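Transcriptional regulator (NtrC family) (Aquifex aeolicus, PDB 3DZD) probably activates transcription from sigma-54 promoters as a response regulator with an AAA+ ATPase domain, captured here in its inactive state with ADP bound. Local coordinates at residues Y323-T334 with V358-K367. Residues are numbered along the deposited sequence; the frame is centred on the assembly and turned at random.
Sequences YKKNCFELSEET and VILCEGEVIK
Lys325 reaches across to the end of helix 346-359 and can be followed atom by atom. Its CB touches both Cys361 CB and Val358 CG1, and its CG rests 3.8 Å from that same Val358 CG1. Bent at chi2 (-49°) and chi4 (78°), the chain runs CG, CD and CE past the carbonyl oxygen of Val358, whose modelled position is less certain. NZ donates to Ile359 O at 3.1 Å, coming from above the carbonyl plane, and makes a second, less sure bond to Val358 O. The ammonium thus sits at the C-terminal end of the helix, where its charge would be expected to suit the helix dipole.

Two residues further on, a disulfide joins Cys327 SG to Cys361 SG (2.0 Å). As modelled it is nearly flat about S-S (chi3 172°), far from the roughly perpendicular relaxed form, so the bridge is strained or imperfectly modelled. Beyond it Val365 takes over: CG1 lies against Cys327 CB, and CG2 packs 3.5 Å from Leu330 CD2. A single beta bridge pairs Leu330 with Val365. Two donors grip Val365 O, Ser331 N weakly (3.3 Å) and Thr334 OG1 (3.0 Å). Ser331, the N-cap, also holds Thr334 N through its OG at 2.8 Å, tying the tail to the start of helix 332-339. On the exposed flank, Glu329 OE1 lies 4.1 Å from Glu364 OE2, probably a mild repulsion, though Glu364 is poorly ordered.

All of this belongs to the AAA+ lid, whose C-terminal tail folds back along the connection between helices 307-322 and 332-339. Leu330 packs on Ala312 and Leu316 of helix 307-322, and Tyr323 OH bonds to Glu355 of helix 346-359, while Arg348 of the second subunit makes a cation-pi contact with the Tyr323 ring.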
loop_
_atom_site.group_PDB
_atom_site.type_symbol
_atom_site.label_atom_id
_atom_site.label_comp_id
_atom_site.label_asym_id
_atom_site.label_seq_id
_atom_site.Cartn_x
_atom_site.Cartn_y
_atom_site.Cartn_z
ATOM N N TYR A 323 -2.650 23.654 5.875
ATOM C CA TYR A 323 -3.862 24.439 5.639
ATOM C C TYR A 323 -3.513 25.865 5.202
ATOM O O TYR A 323 -4.275 26.811 5.440
ATOM C CB TYR A 323 -4.750 24.481 6.896
ATOM C CG TYR A 323 -5.125 23.123 7.453
ATOM C CD1 TYR A 323 -5.015 21.981 6.675
ATOM C CD2 TYR A 323 -5.624 22.993 8.748
ATOM C CE1 TYR A 323 -5.356 20.740 7.170
ATOM C CE2 TYR A 323 -5.974 21.746 9.260
ATOM C CZ TYR A 323 -5.830 20.622 8.464
ATOM O OH TYR A 323 -6.175 19.374 8.939
ATOM N N LYS A 324 -2.347 26.010 4.577
ATOM C CA LYS A 324 -1.864 27.307 4.116
ATOM C C LYS A 324 -2.156 28.446 5.090
ATOM O O LYS A 324 -2.718 29.458 4.693
ATOM C CB LYS A 324 -2.468 27.646 2.746
ATOM C CG LYS A 324 -2.365 26.528 1.704
ATOM C CD LYS A 324 -3.111 26.881 0.421
ATOM C CE LYS A 324 -2.647 28.225 -0.138
ATOM N NZ LYS A 324 -3.369 28.627 -1.387
ATOM N N LYS A 325 -1.783 28.297 6.355
ATOM C CA LYS A 325 -1.969 29.398 7.303
ATOM C C LYS A 325 -0.639 30.047 7.683
ATOM O O LYS A 325 0.427 29.474 7.462
ATOM C CB LYS A 325 -2.739 28.948 8.553
ATOM C CG LYS A 325 -4.137 28.391 8.282
ATOM C CD LYS A 325 -4.949 29.311 7.381
ATOM C CE LYS A 325 -6.422 28.927 7.358
ATOM N NZ LYS A 325 -7.093 29.419 8.595
ATOM N N ASN A 326 -0.705 31.244 8.248
ATOM C CA ASN A 326 0.504 31.984 8.575
ATOM C C ASN A 326 0.649 32.210 10.078
ATOM O O ASN A 326 0.826 33.338 10.537
ATOM C CB ASN A 326 0.533 33.314 7.815
ATOM C CG ASN A 326 1.919 33.939 7.772
ATOM O OD1 ASN A 326 2.834 33.511 8.481
ATOM N ND2 ASN A 326 2.077 34.962 6.938
ATOM N N CYS A 327 0.571 31.122 10.836
ATOM C CA CYS A 327 0.699 31.170 12.287
ATOM C C CYS A 327 1.659 30.084 12.742
ATOM O O CYS A 327 1.254 28.949 12.998
ATOM C CB CYS A 327 -0.662 30.963 12.947
ATOM S SG CYS A 327 -1.542 29.498 12.346
ATOM N N PHE A 328 2.934 30.437 12.849
ATOM C CA PHE A 328 3.963 29.439 13.107
ATOM C C PHE A 328 4.585 29.468 14.495
ATOM O O PHE A 328 5.352 28.571 14.843
ATOM C CB PHE A 328 5.040 29.489 12.023
ATOM C CG PHE A 328 4.589 28.913 10.717
ATOM C CD1 PHE A 328 4.666 27.549 10.491
ATOM C CD2 PHE A 328 4.058 29.729 9.731
ATOM C CE1 PHE A 328 4.243 27.009 9.304
ATOM C CE2 PHE A 328 3.631 29.195 8.533
ATOM C CZ PHE A 328 3.725 27.834 8.319
ATOM N N GLU A 329 4.258 30.472 15.299
ATOM C CA GLU A 329 4.783 30.490 16.656
ATOM C C GLU A 329 3.683 30.430 17.700
ATOM O O GLU A 329 2.609 31.014 17.529
ATOM C CB GLU A 329 5.674 31.710 16.897
ATOM C CG GLU A 329 4.940 33.036 16.823
ATOM C CD GLU A 329 5.712 34.167 17.476
ATOM O OE1 GLU A 329 6.235 35.034 16.741
ATOM O OE2 GLU A 329 5.801 34.185 18.724
ATOM N N LEU A 330 3.964 29.702 18.775
ATOM C CA LEU A 330 3.121 29.699 19.956
ATOM C C LEU A 330 3.559 30.830 20.864
ATOM O O LEU A 330 4.745 30.956 21.175
ATOM C CB LEU A 330 3.273 28.384 20.719
ATOM C CG LEU A 330 2.817 27.107 20.034
ATOM C CD1 LEU A 330 3.254 25.877 20.837
ATOM C CD2 LEU A 330 1.304 27.149 19.836
ATOM N N SER A 331 2.608 31.643 21.309
ATOM C CA SER A 331 2.933 32.716 22.234
ATOM C C SER A 331 3.435 32.112 23.529
ATOM O O SER A 331 3.125 30.963 23.848
ATOM C CB SER A 331 1.709 33.592 22.504
ATOM O OG SER A 331 0.859 33.008 23.474
ATOM N N GLU A 332 4.216 32.878 24.278
ATOM C CA GLU A 332 4.669 32.412 25.577
ATOM C C GLU A 332 3.468 32.159 26.474
ATOM O O GLU A 332 3.465 31.227 27.282
ATOM C CB GLU A 332 5.622 33.418 26.222
ATOM C CG GLU A 332 7.072 33.192 25.846
ATOM C CD GLU A 332 7.519 31.770 26.138
ATOM O OE1 GLU A 332 7.330 31.316 27.289
ATOM O OE2 GLU A 332 8.051 31.108 25.218
ATOM N N GLU A 333 2.447 32.993 26.319
ATOM C CA GLU A 333 1.210 32.835 27.063
ATOM C C GLU A 333 0.589 31.470 26.784
ATOM O O GLU A 333 0.166 30.770 27.707
ATOM C CB GLU A 333 0.220 33.944 26.696
ATOM C CG GLU A 333 0.414 35.242 27.474
ATOM C CD GLU A 333 1.728 35.954 27.156
ATOM O OE1 GLU A 333 2.264 35.777 26.035
ATOM O OE2 GLU A 333 2.216 36.704 28.031
ATOM N N THR A 334 0.539 31.110 25.502
ATOM C CA THR A 334 -0.005 29.828 25.059
ATOM C C THR A 334 0.739 28.650 25.691
ATOM O O THR A 334 0.118 27.720 26.212
ATOM C CB THR A 334 0.043 29.701 23.520
ATOM O OG1 THR A 334 -0.854 30.655 22.930
ATOM C CG2 THR A 334 -0.344 28.295 23.079
ATOM N N VAL A 358 -5.513 26.363 14.270
ATOM C CA VAL A 358 -4.986 26.695 12.956
ATOM C C VAL A 358 -6.102 26.940 11.944
ATOM O O VAL A 358 -5.987 27.799 11.067
ATOM C CB VAL A 358 -4.071 25.568 12.430
ATOM C CG1 VAL A 358 -3.583 25.879 11.018
ATOM C CG2 VAL A 358 -2.889 25.360 13.369
ATOM N N ILE A 359 -7.177 26.170 12.068
ATOM C CA ILE A 359 -8.338 26.314 11.198
ATOM C C ILE A 359 -8.964 27.712 11.328
ATOM O O ILE A 359 -9.423 28.289 10.347
ATOM C CB ILE A 359 -9.370 25.190 11.466
ATOM C CG1 ILE A 359 -8.921 23.898 10.770
ATOM C CG2 ILE A 359 -10.751 25.607 10.997
ATOM C CD1 ILE A 359 -9.628 22.628 11.246
ATOM N N LEU A 360 -8.945 28.252 12.542
ATOM C CA LEU A 360 -9.413 29.605 12.819
ATOM C C LEU A 360 -8.243 30.577 12.937
ATOM O O LEU A 360 -8.284 31.502 13.742
ATOM C CB LEU A 360 -10.151 29.610 14.162
ATOM C CG LEU A 360 -11.050 28.398 14.426
ATOM C CD1 LEU A 360 -11.733 28.477 15.810
ATOM C CD2 LEU A 360 -12.083 28.256 13.301
ATOM N N CYS A 361 -7.202 30.376 12.145
ATOM C CA CYS A 361 -5.924 31.023 12.422
ATOM C C CYS A 361 -5.860 32.539 12.235
ATOM O O CYS A 361 -6.760 33.154 11.669
ATOM C CB CYS A 361 -4.825 30.375 11.590
ATOM S SG CYS A 361 -3.192 30.674 12.254
ATOM N N GLU A 362 -4.767 33.121 12.730
ATOM C CA GLU A 362 -4.419 34.521 12.498
ATOM C C GLU A 362 -2.950 34.626 12.086
ATOM O O GLU A 362 -2.481 33.872 11.234
ATOM C CB GLU A 362 -4.649 35.357 13.758
ATOM C CG GLU A 362 -6.106 35.630 14.084
ATOM C CD GLU A 362 -6.263 36.650 15.198
ATOM O OE1 GLU A 362 -5.232 37.088 15.754
ATOM O OE2 GLU A 362 -7.415 37.015 15.518
ATOM N N GLY A 363 -2.228 35.562 12.699
ATOM C CA GLY A 363 -0.798 35.697 12.481
ATOM C C GLY A 363 0.019 34.861 13.453
ATOM O O GLY A 363 1.003 34.229 13.069
ATOM N N GLU A 364 -0.385 34.870 14.721
ATOM C CA GLU A 364 0.253 34.053 15.753
ATOM C C GLU A 364 -0.794 33.573 16.754
ATOM O O GLU A 364 -1.741 34.296 17.062
ATOM C CB GLU A 364 1.353 34.834 16.475
ATOM C CG GLU A 364 2.562 35.174 15.611
ATOM C CD GLU A 364 2.429 36.511 14.893
ATOM O OE1 GLU A 364 1.290 36.984 14.699
ATOM O OE2 GLU A 364 3.473 37.090 14.522
ATOM N N VAL A 365 -0.619 32.358 17.265
ATOM C CA VAL A 365 -1.658 31.726 18.080
ATOM C C VAL A 365 -1.564 32.028 19.578
ATOM O O VAL A 365 -0.543 31.781 20.221
ATOM C CB VAL A 365 -1.747 30.190 17.834
ATOM C CG1 VAL A 365 -2.394 29.902 16.486
ATOM C CG2 VAL A 365 -0.376 29.551 17.910
ATOM N N ILE A 366 -2.652 32.577 20.113
ATOM C CA ILE A 366 -2.791 32.829 21.541
ATOM C C ILE A 366 -3.949 31.974 22.059
ATOM O O ILE A 366 -4.595 31.273 21.279
ATOM C CB ILE A 366 -3.011 34.323 21.841
ATOM C CG1 ILE A 366 -2.118 35.175 20.929
ATOM C CG2 ILE A 366 -2.725 34.618 23.308
ATOM C CD1 ILE A 366 -2.369 36.668 21.012
ATOM N N LYS A 367 -4.226 32.037 23.358
ATOM C CA LYS A 367 -4.932 30.936 24.011
ATOM C C LYS A 367 -6.320 31.175 24.615
ATOM O O LYS A 367 -6.456 31.291 25.832
ATOM C CB LYS A 367 -4.021 30.341 25.081
ATOM C CG LYS A 367 -3.171 31.378 25.798
ATOM C CD LYS A 367 -4.023 32.516 26.327
ATOM C CE LYS A 367 -3.620 32.907 27.736
ATOM N NZ LYS A 367 -4.701 33.682 28.410
#